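Local coordinates for protein 4-hydroxy-3-methylbut-2-enyl diphosphate reductase, apicoplast (Plasmodium falciparum, PDB 4N7B) that catalyses the last step of the non-mevalonate isoprenoid pathway, reducing HMBPP to isopentenyl and dimethylallyl diphosphate with an iron-sulfur cluster and electrons from ferredoxin, at residues A[383-387]-A[388-392]; A[410-413]-A[414-418]. All coordinates share one frame; numbering follows the deposited sequence.

Contact 1 of 2, residues A[383-387]-A[388-392]. With F3S (Fe3-s4 cluster), chain B.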
loop_
_atom_site.group_PDB
_atom_site.type_symbol
_atom_site.label_atom_id
_atom_site.label_comp_id
_atom_site.label_asym_id
_atom_site.label_seq_id
_atom_site.Cartn_x
_atom_site.Cartn_y
_atom_site.Cartn_z
ATOM N N THR A 383 6.196 -2.939 -2.142
ATOM C CA THR A 383 5.675 -3.596 -0.936
ATOM C C THR A 383 4.328 -4.263 -1.128
ATOM O O THR A 383 3.951 -5.126 -0.341
ATOM C CB THR A 383 5.504 -2.595 0.218
ATOM O OG1 THR A 383 4.540 -1.593 -0.146
ATOM C CG2 THR A 383 6.808 -1.929 0.535
ATOM N N THR A 384 3.610 -3.869 -2.174
ATOM C CA THR A 384 2.218 -4.249 -2.362
ATOM C C THR A 384 1.952 -5.153 -3.577
ATOM O O THR A 384 0.820 -5.256 -4.034
ATOM C CB THR A 384 1.375 -2.996 -2.558
ATOM O OG1 THR A 384 2.003 -2.167 -3.540
ATOM C CG2 THR A 384 1.245 -2.221 -1.245
ATOM N N LEU A 385 2.969 -5.841 -4.078
ATOM C CA LEU A 385 2.789 -6.695 -5.245
ATOM C C LEU A 385 1.873 -7.899 -4.963
ATOM O O LEU A 385 1.607 -8.258 -3.815
ATOM C CB LEU A 385 4.149 -7.203 -5.724
ATOM C CG LEU A 385 5.105 -6.112 -6.215
ATOM C CD1 LEU A 385 6.368 -6.752 -6.748
ATOM C CD2 LEU A 385 4.435 -5.253 -7.288
ATOM N N SER A 386 1.367 -8.494 -6.032
ATOM C CA SER A 386 0.822 -9.834 -5.991
ATOM C C SER A 386 1.951 -10.774 -5.631
ATOM O O SER A 386 3.011 -10.728 -6.250
ATOM C CB SER A 386 0.320 -10.220 -7.380
ATOM O OG SER A 386 0.229 -11.627 -7.486
ATOM N N MET A 387 1.746 -11.625 -4.637
ATOM C CA MET A 387 2.770 -12.593 -4.265
ATOM C C MET A 387 2.993 -13.572 -5.400
ATOM O O MET A 387 4.090 -14.077 -5.573
ATOM C CB MET A 387 2.365 -13.353 -3.008
ATOM C CG MET A 387 2.288 -12.474 -1.777
ATOM S SD MET A 387 2.165 -13.452 -0.264
ATOM C CE MET A 387 0.511 -14.001 -0.346
ATOM N N ASP A 388 1.948 -13.839 -6.174
ATOM C CA ASP A 388 2.050 -14.786 -7.283
ATOM C C ASP A 388 2.898 -14.242 -8.422
ATOM O O ASP A 388 3.805 -14.917 -8.876
ATOM C CB ASP A 388 0.667 -15.130 -7.802
ATOM C CG ASP A 388 -0.232 -15.685 -6.712
ATOM O OD1 ASP A 388 0.021 -16.824 -6.251
ATOM O OD2 ASP A 388 -1.171 -14.961 -6.297
ATOM N N ASP A 389 2.592 -13.022 -8.865
ATOM C CA ASP A 389 3.366 -12.346 -9.889
ATOM C C ASP A 389 4.795 -12.162 -9.428
ATOM O O ASP A 389 5.737 -12.414 -10.181
ATOM C CB ASP A 389 2.793 -10.963 -10.178
ATOM C CG ASP A 389 1.565 -10.989 -11.082
ATOM O OD1 ASP A 389 1.202 -12.070 -11.622
ATOM O OD2 ASP A 389 0.971 -9.886 -11.262
ATOM N N CYS A 390 4.963 -11.712 -8.189
ATOM C CA CYS A 390 6.302 -11.426 -7.679
ATOM C C CYS A 390 7.154 -12.680 -7.740
ATOM O O CYS A 390 8.285 -12.651 -8.228
ATOM C CB CYS A 390 6.278 -10.895 -6.240
ATOM S SG CYS A 390 7.868 -10.258 -5.726
ATOM N N ALA A 391 6.607 -13.786 -7.252
ATOM C CA ALA A 391 7.338 -15.050 -7.265
ATOM C C ALA A 391 7.727 -15.447 -8.690
ATOM O O ALA A 391 8.807 -16.011 -8.926
ATOM C CB ALA A 391 6.504 -16.151 -6.619
ATOM N N LEU A 392 6.841 -15.156 -9.639
ATOM C CA LEU A 392 7.080 -15.466 -11.063
ATOM C C LEU A 392 8.313 -14.736 -11.559
ATOM O O LEU A 392 9.247 -15.326 -12.104
ATOM C CB LEU A 392 5.890 -14.972 -11.874
ATOM C CG LEU A 392 5.128 -15.890 -12.806
ATOM C CD1 LEU A 392 5.852 -15.859 -14.141
ATOM C CD2 LEU A 392 5.021 -17.311 -12.240
HETATM FE FE1 F3S B . 0.597 -0.627 4.725
HETATM FE FE3 F3S B . 3.221 -0.078 4.985
HETATM FE FE4 F3S B . 2.360 -2.323 3.784
HETATM S S1 F3S B . 1.618 1.262 4.289
HETATM S S2 F3S B . 0.398 -1.825 2.858
HETATM S S3 F3S B . 2.126 -1.736 5.903
HETATM S S4 F3S B . 4.073 -1.076 3.196
HETATM O O HOH W 1 2.055 -7.848 -8.835
#

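Contact 2 of 2, residues A[410-413]-A[414-418]. With F3S (Fe3-s4 cluster), chain B.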
loop_
_atom_site.group_PDB
_atom_site.type_symbol
_atom_site.label_atom_id
_atom_site.label_comp_id
_atom_site.label_asym_id
_atom_site.label_seq_id
_atom_site.Cartn_x
_atom_site.Cartn_y
_atom_site.Cartn_z
ATOM N N GLY A 410 12.298 -10.295 2.899
ATOM C CA GLY A 410 11.537 -9.878 1.726
ATOM C C GLY A 410 11.075 -8.425 1.793
ATOM O O GLY A 410 11.221 -7.769 2.832
ATOM N N SER A 411 10.503 -7.930 0.694
ATOM C CA SER A 411 10.075 -6.532 0.571
ATOM C C SER A 411 8.555 -6.423 0.640
ATOM O O SER A 411 8.013 -5.370 1.005
ATOM C CB SER A 411 10.564 -5.932 -0.760
ATOM O OG SER A 411 11.965 -6.083 -0.896
ATOM N N ILE A 412 7.849 -7.482 0.250
ATOM C CA ILE A 412 6.389 -7.448 0.299
ATOM C C ILE A 412 5.975 -7.467 1.771
ATOM O O ILE A 412 6.367 -8.377 2.510
ATOM C CB ILE A 412 5.773 -8.632 -0.461
ATOM C CG1 ILE A 412 6.035 -8.485 -1.961
ATOM C CG2 ILE A 412 4.272 -8.701 -0.216
ATOM C CD1 ILE A 412 5.488 -9.614 -2.758
ATOM N N CYS A 413 5.196 -6.469 2.207
ATOM C CA CYS A 413 4.916 -6.267 3.645
ATOM C C CYS A 413 3.897 -7.255 4.245
ATOM O O CYS A 413 3.151 -7.943 3.534
ATOM C CB CYS A 413 4.425 -4.836 3.883
ATOM S SG CYS A 413 2.758 -4.521 3.284
ATOM N N TYR A 414 3.866 -7.286 5.573
ATOM C CA TYR A 414 3.065 -8.233 6.318
ATOM C C TYR A 414 1.591 -8.052 5.939
ATOM O O TYR A 414 0.832 -9.026 5.872
ATOM C CB TYR A 414 3.292 -8.032 7.849
ATOM C CG TYR A 414 2.536 -6.850 8.367
ATOM C CD1 TYR A 414 2.992 -5.553 8.141
ATOM C CD2 TYR A 414 1.317 -7.018 9.013
ATOM C CE1 TYR A 414 2.259 -4.465 8.578
ATOM C CE2 TYR A 414 0.588 -5.942 9.453
ATOM C CZ TYR A 414 1.053 -4.675 9.234
ATOM O OH TYR A 414 0.313 -3.614 9.672
ATOM N N ALA A 415 1.177 -6.809 5.676
ATOM C CA ALA A 415 -0.250 -6.526 5.451
ATOM C C ALA A 415 -0.707 -7.039 4.102
ATOM O O ALA A 415 -1.800 -7.600 3.966
ATOM C CB ALA A 415 -0.540 -5.035 5.578
ATOM N N THR A 416 0.147 -6.868 3.104
ATOM C CA THR A 416 -0.120 -7.360 1.751
ATOM C C THR A 416 -0.178 -8.902 1.765
ATOM O O THR A 416 -1.146 -9.536 1.311
ATOM C CB THR A 416 0.976 -6.861 0.848
ATOM O OG1 THR A 416 0.917 -5.427 0.802
ATOM C CG2 THR A 416 0.853 -7.424 -0.556
ATOM N N THR A 417 0.842 -9.501 2.353
ATOM C CA THR A 417 0.919 -10.956 2.472
ATOM C C THR A 417 -0.316 -11.505 3.197
ATOM O O THR A 417 -0.968 -12.446 2.753
ATOM C CB THR A 417 2.172 -11.353 3.294
ATOM O OG1 THR A 417 3.343 -10.988 2.569
ATOM C CG2 THR A 417 2.192 -12.847 3.585
ATOM N N ASN A 418 -0.627 -10.907 4.331
ATOM C CA ASN A 418 -1.708 -11.392 5.150
ATOM C C ASN A 418 -3.049 -11.259 4.461
ATOM O O ASN A 418 -3.887 -12.159 4.545
ATOM C CB ASN A 418 -1.758 -10.629 6.474
ATOM C CG ASN A 418 -0.629 -10.994 7.414
ATOM O OD1 ASN A 418 0.099 -11.952 7.194
ATOM N ND2 ASN A 418 -0.514 -10.243 8.509
HETATM FE FE1 F3S B . 0.597 -0.627 4.725
HETATM FE FE3 F3S B . 3.221 -0.078 4.985
HETATM FE FE4 F3S B . 2.360 -2.323 3.784
HETATM S S1 F3S B . 1.618 1.262 4.289
HETATM S S2 F3S B . 0.398 -1.825 2.858
HETATM S S3 F3S B . 2.126 -1.736 5.903
HETATM S S4 F3S B . 4.073 -1.076 3.196
HETATM O O HOH W 2 5.512 -10.456 4.293
#

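Contact 1 of 2, residues A[383-387]-A[388-392]
Ser386 caps the N-terminal end of helix 387-400, and its side chain meets the first turn at Asp388 and Asp389. This N-cap follows the loop that leaves strand 377-381 of a parallel sheet. The serine hydroxyl lies anti to its own backbone nitrogen (chi1 159°), a rotation that carries OG forward over the amides of the opening turn. Ser386 OG accepts from Asp389 N at 3.1 Å, and the bond is almost straight, with an N-H...O angle of 174°. Asp388 N is equally near to OG, but its hydrogen points well aside and the bond is weak. Two amides with no earlier helical carbonyl to use are thus gathered on one oxygen. The backbone takes over from there: Cys390 N bonds to Ser386 O at 2.9 Å, and Ala391 N donates to Met387 O.

Asp389 sets its CB against the serine, 3.8 Å from Ser386 CB, while a water accepts from Ser386 N and gives a weak bond to Asp389 OD2. Both acidic groups have partners elsewhere: Asp388 OD2 forms a salt bridge with Arg454, and Asp389 OD1 bonds to the hydroxyl of Tyr449. Carboxylates at this end of a helix would also be expected to interact favourably with its dipole.

Before the cap, the loop runs to the active site. Thr383 OG1 comes within 3.4 Å of S4 of the iron-sulfur cluster and is hydrogen-bonded to Glu345, the probable proton donor. On the buried side of the turn, one methyl branch of Leu385 meets the cysteine sulfur, with Leu385 CD1 lying 3.9 Å from Cys390 SG.

Contact 2 of 2, residues A[410-413]-A[414-418]
The iron-sulfur site of this reductase, here in its [3Fe-4S] form, takes one of its cysteine ligands from the start of helix 414-427, where Cys413 is both N-cap and metal ligand. Cys413 SG binds iron FE4 at 2.3 Å. With chi1 at 72°, SG sits between the backbone nitrogen and carbonyl carbon, and it can face the cluster while also accepting from Thr416 N at 3.5 Å (N-H...S angle 160°). Thr416 OG1 stands 3.2 Å from the same sulfur and makes a weak hydrogen bond to Thr383 O. Behind the cap, Thr417 N donates to Cys413 O at 3.0 Å. A water donates to Ile412 O and also bonds Thr417 OG1, linking the loop to the helix. Ile412 CG2 packs against Thr416 CG2 at 3.7 Å, the two side chains crossing at about a right angle.

The Tyr414 ring reaches the cluster with CE1, 3.8 Å from S3; Ala415 CB lies over the centre of one ring face, and the Tyr414 hydroxyl bonds to Lys232 N. An amide donor on the thiolate, at the positive end of a helix, would be expected to draw off charge from the sulfur and so tune the cluster's redox potential.

Both contacts are helix N-caps after loops that leave neighbouring strands of one parallel sheet, 377-381 and 405-406, and each is partly buried. Their caps differ in chemistry: contact 1 uses a hydroxyl, with acidic side chains reaching other parts of the chain, whereas contact 2 uses a thiolate committed to iron. Contact 2 lies nearer the centre of the chain and supplies a cluster ligand; contact 1 approaches the cluster through Thr383 alone, and its helix runs outward to exposed residues. The loops are joined directly by Thr383 O and Cys413 N, 3.1 Å apart and probably hydrogen-bonded, and Leu385 O packs against the following helix, 3.4 Å from Thr416 CG2.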